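Local coordinates for NAD-dependent protein deacylase 2 (Archaeoglobus fulgidus, PDB 4TWJ) that removes acyl groups from protein lysines at the expense of NAD, deacetylating the chromatin protein Alba and thereby raising its affinity for DNA, at residues K123-D128 against S155-R161; L117-M121 against P160-L164. All blocks are in the same frame, centred on the assembly; numbering follows the deposited sequence.

Interaction 1. Residues K123-D128 against S155-R161; sequences KLDCLD and SYYVKPR. With ZN (zinc ion), chain C.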
# COMPACT_ATOMS: atom_id res chain seq x y z
N LYS A 123 -6.13 -14.64 0.66
CA LYS A 123 -7.10 -15.59 0.11
C LYS A 123 -6.81 -15.81 -1.37
O LYS A 123 -6.31 -14.91 -2.05
CB LYS A 123 -8.52 -15.06 0.28
CG LYS A 123 -8.92 -14.73 1.72
CD LYS A 123 -9.08 -15.97 2.58
CE LYS A 123 -10.34 -16.75 2.22
NZ LYS A 123 -10.67 -17.79 3.23
N LEU A 124 -7.12 -17.00 -1.86
CA LEU A 124 -6.85 -17.38 -3.25
C LEU A 124 -7.98 -18.22 -3.82
O LEU A 124 -8.75 -18.82 -3.07
CB LEU A 124 -5.53 -18.15 -3.35
CG LEU A 124 -4.32 -17.57 -2.62
CD1 LEU A 124 -4.23 -18.09 -1.19
CD2 LEU A 124 -3.04 -17.88 -3.37
N ASP A 125 -8.07 -18.26 -5.15
CA ASP A 125 -9.10 -19.01 -5.86
C ASP A 125 -8.50 -19.77 -7.02
O ASP A 125 -7.64 -19.25 -7.73
CB ASP A 125 -10.16 -18.07 -6.42
CG ASP A 125 -10.84 -17.25 -5.36
OD1 ASP A 125 -11.80 -17.76 -4.74
OD2 ASP A 125 -10.42 -16.10 -5.14
N CYS A 126 -8.96 -21.00 -7.24
CA CYS A 126 -8.65 -21.71 -8.47
C CYS A 126 -9.58 -21.22 -9.58
O CYS A 126 -10.80 -21.29 -9.44
CB CYS A 126 -8.83 -23.21 -8.29
SG CYS A 126 -8.64 -24.16 -9.80
N LEU A 127 -9.00 -20.72 -10.67
CA LEU A 127 -9.79 -20.17 -11.77
C LEU A 127 -10.57 -21.23 -12.55
O LEU A 127 -11.53 -20.89 -13.25
CB LEU A 127 -8.91 -19.38 -12.74
CG LEU A 127 -8.09 -18.22 -12.15
CD1 LEU A 127 -7.45 -17.44 -13.29
CD2 LEU A 127 -8.94 -17.31 -11.29
N ASP A 128 -10.17 -22.49 -12.44
CA ASP A 128 -10.83 -23.57 -13.18
C ASP A 128 -12.03 -24.17 -12.44
O ASP A 128 -13.11 -24.27 -13.02
CB ASP A 128 -9.82 -24.67 -13.54
CG ASP A 128 -8.92 -24.27 -14.70
OD1 ASP A 128 -7.70 -24.52 -14.61
OD2 ASP A 128 -9.42 -23.72 -15.70
N SER A 155 -5.18 -27.87 -11.08
CA SER A 155 -4.90 -26.72 -11.95
C SER A 155 -3.66 -25.94 -11.54
O SER A 155 -3.31 -25.85 -10.36
CB SER A 155 -6.10 -25.77 -11.99
OG SER A 155 -5.84 -24.64 -12.81
N TYR A 156 -3.00 -25.35 -12.54
CA TYR A 156 -1.91 -24.41 -12.33
C TYR A 156 -2.43 -22.98 -12.10
O TYR A 156 -1.64 -22.07 -11.87
CB TYR A 156 -0.98 -24.40 -13.55
CG TYR A 156 0.04 -25.51 -13.60
CD1 TYR A 156 1.38 -25.27 -13.30
CD2 TYR A 156 -0.32 -26.81 -13.96
CE1 TYR A 156 2.32 -26.29 -13.34
CE2 TYR A 156 0.61 -27.83 -14.01
CZ TYR A 156 1.94 -27.56 -13.70
OH TYR A 156 2.87 -28.57 -13.75
N TYR A 157 -3.75 -22.78 -12.16
CA TYR A 157 -4.33 -21.44 -12.10
C TYR A 157 -4.93 -21.09 -10.74
O TYR A 157 -6.12 -20.80 -10.62
CB TYR A 157 -5.39 -21.27 -13.20
CG TYR A 157 -4.79 -21.22 -14.58
CD1 TYR A 157 -4.51 -22.39 -15.29
CD2 TYR A 157 -4.49 -20.00 -15.18
CE1 TYR A 157 -3.96 -22.34 -16.56
CE2 TYR A 157 -3.94 -19.94 -16.44
CZ TYR A 157 -3.67 -21.11 -17.13
OH TYR A 157 -3.12 -21.04 -18.39
N VAL A 158 -4.08 -21.12 -9.71
CA VAL A 158 -4.45 -20.62 -8.39
C VAL A 158 -4.08 -19.15 -8.33
O VAL A 158 -2.90 -18.80 -8.32
CB VAL A 158 -3.74 -21.38 -7.25
CG1 VAL A 158 -4.12 -20.79 -5.90
CG2 VAL A 158 -4.08 -22.86 -7.32
N LYS A 159 -5.10 -18.29 -8.32
CA LYS A 159 -4.90 -16.85 -8.36
C LYS A 159 -5.17 -16.24 -6.98
O LYS A 159 -6.25 -16.44 -6.43
CB LYS A 159 -5.84 -16.21 -9.39
CG LYS A 159 -5.57 -14.74 -9.64
CD LYS A 159 -6.69 -14.09 -10.43
CE LYS A 159 -6.41 -12.61 -10.64
NZ LYS A 159 -6.66 -11.80 -9.41
N PRO A 160 -4.20 -15.49 -6.44
CA PRO A 160 -4.48 -14.81 -5.18
C PRO A 160 -5.48 -13.69 -5.40
O PRO A 160 -5.59 -13.17 -6.51
CB PRO A 160 -3.12 -14.26 -4.76
CG PRO A 160 -2.40 -14.04 -6.04
CD PRO A 160 -2.90 -15.08 -7.00
N ARG A 161 -6.21 -13.31 -4.35
CA ARG A 161 -7.16 -12.20 -4.43
C ARG A 161 -6.42 -10.86 -4.38
O ARG A 161 -6.65 -10.01 -3.52
CB ARG A 161 -8.23 -12.31 -3.36
CG ARG A 161 -9.16 -13.48 -3.62
CD ARG A 161 -10.36 -13.50 -2.70
NE ARG A 161 -11.09 -14.75 -2.85
CZ ARG A 161 -12.05 -15.19 -2.03
NH1 ARG A 161 -12.42 -14.47 -0.98
NH2 ARG A 161 -12.64 -16.35 -2.27
ZN ZN C . -9.28 -26.27 -9.06
O HOH W 1 -8.67 -14.94 -6.87
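Arg-161 reaches over to strand 123-126 and grips Asp-125, closing an antiparallel pairing in the zinc-binding module of this sirtuin. Followed outward, its CB lies 3.5 Å from Lys-123 O, the same oxygen that accepts a hydrogen bond from Arg-161 N. CG then passes close to Asp-125 OD2, and CD rests against Lys-123 CB. The chain runs extended from CG to NE and so delivers the guanidinium side-on to the carboxylate: Arg-161 NE donates to Asp-125 OD2 at 2.7 Å, while Arg-161 NH2 donates to Asp-125 OD1 at 3.0 Å. Both oxygens use syn lone pairs, and the two planes are only 10° apart, which fixes the rotation of both groups. Lys-123 CB covers one guanidinium face, and a water bridges Asp-125 OD2 to Lys-159 O.

Farther along, Leu-124 CD2 packs on Pro-160 CB, and Asp-125 and Lys-159 exchange two backbone hydrogen bonds. Cys-126 SG binds the zinc ion at 2.3 Å, together with Cys-129, Cys-150 and Cys-153. Past the metal, Ser-155 OG donates to Asp-128 OD1 at 2.6 Å and accepts from Tyr-157 N, forming an ST turn. Strand 132-134 flanks strand 123-126 on its other edge; helix 60-73 covers the face of Leu-124 and Pro-160 through Trp-64, whereas helix 53-58 places Phe-56 against Leu-127 and Lys-159.

Interaction 2. Residues L117-M121 against P160-L164; sequences LHGSM and PRVVL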
# COMPACT_ATOMS: atom_id res chain seq x y z
N LEU A 117 -6.22 -1.46 -1.60
CA LEU A 117 -6.66 -1.14 -2.96
C LEU A 117 -6.44 -2.28 -3.94
O LEU A 117 -7.23 -2.46 -4.86
CB LEU A 117 -5.91 0.09 -3.48
CG LEU A 117 -6.17 1.41 -2.77
CD1 LEU A 117 -5.29 2.49 -3.39
CD2 LEU A 117 -7.64 1.80 -2.83
N HIS A 118 -5.37 -3.04 -3.74
CA HIS A 118 -5.01 -4.10 -4.66
C HIS A 118 -5.15 -5.49 -4.05
O HIS A 118 -4.55 -6.45 -4.54
CB HIS A 118 -3.59 -3.87 -5.17
CG HIS A 118 -3.44 -2.58 -5.91
ND1 HIS A 118 -2.29 -1.82 -5.86
CD2 HIS A 118 -4.30 -1.90 -6.70
CE1 HIS A 118 -2.44 -0.74 -6.60
NE2 HIS A 118 -3.65 -0.76 -7.12
N GLY A 119 -5.95 -5.58 -3.00
CA GLY A 119 -6.18 -6.85 -2.30
C GLY A 119 -4.96 -7.33 -1.55
O GLY A 119 -4.13 -6.53 -1.11
N SER A 120 -4.84 -8.65 -1.40
CA SER A 120 -3.72 -9.24 -0.67
C SER A 120 -3.59 -10.72 -1.00
O SER A 120 -4.47 -11.30 -1.63
CB SER A 120 -3.91 -9.08 0.84
OG SER A 120 -4.86 -10.01 1.32
N MET A 121 -2.50 -11.32 -0.53
CA MET A 121 -2.23 -12.74 -0.76
C MET A 121 -3.04 -13.66 0.16
O MET A 121 -3.02 -14.88 -0.03
CB MET A 121 -0.74 -13.03 -0.55
CG MET A 121 0.19 -12.28 -1.48
SD MET A 121 -0.01 -12.78 -3.20
CE MET A 121 0.42 -14.51 -3.12
N PRO A 160 -4.20 -15.49 -6.44
CA PRO A 160 -4.48 -14.81 -5.18
C PRO A 160 -5.48 -13.69 -5.40
O PRO A 160 -5.59 -13.17 -6.51
CB PRO A 160 -3.12 -14.26 -4.76
CG PRO A 160 -2.40 -14.04 -6.04
CD PRO A 160 -2.90 -15.08 -7.00
N ARG A 161 -6.21 -13.31 -4.35
CA ARG A 161 -7.16 -12.20 -4.43
C ARG A 161 -6.42 -10.86 -4.38
O ARG A 161 -6.65 -10.01 -3.52
CB ARG A 161 -8.23 -12.31 -3.36
CG ARG A 161 -9.16 -13.48 -3.62
CD ARG A 161 -10.36 -13.50 -2.70
NE ARG A 161 -11.09 -14.75 -2.85
CZ ARG A 161 -12.05 -15.19 -2.03
NH1 ARG A 161 -12.42 -14.47 -0.98
NH2 ARG A 161 -12.64 -16.35 -2.27
N VAL A 162 -5.52 -10.71 -5.35
CA VAL A 162 -4.74 -9.51 -5.56
C VAL A 162 -5.21 -8.94 -6.88
O VAL A 162 -5.52 -9.68 -7.82
CB VAL A 162 -3.24 -9.86 -5.65
CG1 VAL A 162 -2.42 -8.71 -6.24
CG2 VAL A 162 -2.71 -10.25 -4.28
N VAL A 163 -5.29 -7.62 -6.96
CA VAL A 163 -5.59 -6.95 -8.21
C VAL A 163 -4.32 -6.93 -9.05
O VAL A 163 -3.35 -6.26 -8.69
CB VAL A 163 -6.07 -5.50 -7.98
CG1 VAL A 163 -6.36 -4.81 -9.31
CG2 VAL A 163 -7.31 -5.49 -7.09
N LEU A 164 -4.31 -7.68 -10.15
CA LEU A 164 -3.20 -7.64 -11.09
C LEU A 164 -3.42 -6.50 -12.06
O LEU A 164 -4.53 -6.00 -12.20
CB LEU A 164 -3.10 -8.95 -11.86
CG LEU A 164 -2.87 -10.20 -11.01
CD1 LEU A 164 -2.83 -11.44 -11.89
CD2 LEU A 164 -1.60 -10.07 -10.19
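Met-121 lies alongside Pro-160, the two side chains pointing the same way, where an irregular antiparallel pairing of the sirtuin fold links the loop that carries His-118, the predicted proton acceptor, to the strand leaving the zinc module. The methionine chain bends at chi2 (-66°) and again at chi3, which brings its end back to the opposite segment although its CB points away. Met-121 SD sits 3.8 Å from Pro-160 CB, with CE beside the same ring, and 3.9 Å from Val-162 CG2, whose side chain slants across the thioether. Replacing this methionine with an alanine would probably leave Pro-160 and Val-162 without their shared apolar partner and open a gap beside Trp-64 and Ile-102, which also touch it.

Val-162 sets its two methyls against different carbonyls: CG1 lies near His-118 O, and Val-162 CG2 is 3.4 Å from Ser-120 O. Val-163 turns instead toward the backbone of His-118, and Val-163 CG2 lies 3.6 Å from His-118 CA. His-118 CB approaches Val-163 CB at 4.1 Å, and Leu-117 CB lies over one face of the imidazole. His-118 gives its ND1 to a hydrogen bond with Gln-100 O and packs on the modified side chain of the bound peptide, as does Val-162.

Gly-119 has positive phi, and a CB there would collide with Arg-161 O. Arg-161 is the centre of an inverse gamma turn, closed by Val-162 N donating to Pro-160 O, and its own O accepts from Ser-120 N, while Val-163 N donates to His-118 O at 2.8 Å from well above the carbonyl plane.

In the fold
Interactions 1 and 2 follow one another along the broken strand 158-162 and the residues just after it, overlapping at Pro-160 and Arg-161, where the chain turns a corner; their centres are 12 Å apart. They pack directly through Lys-159 CE and Leu-164 CD1, 4.0 Å apart. Their first segments also follow each other closely in sequence. Together they run from the zinc site at the outer end of the module to the active site: the centre of interaction 1 lies about 22 Å from the centre of the chain, that of interaction 2 about 11 Å. At the inner end Val-163 O hydrogen-bonds the modified side chain of the peptide, and the His-118 side chain is about 4 Å from that of the NAD-binding residue Gln-100.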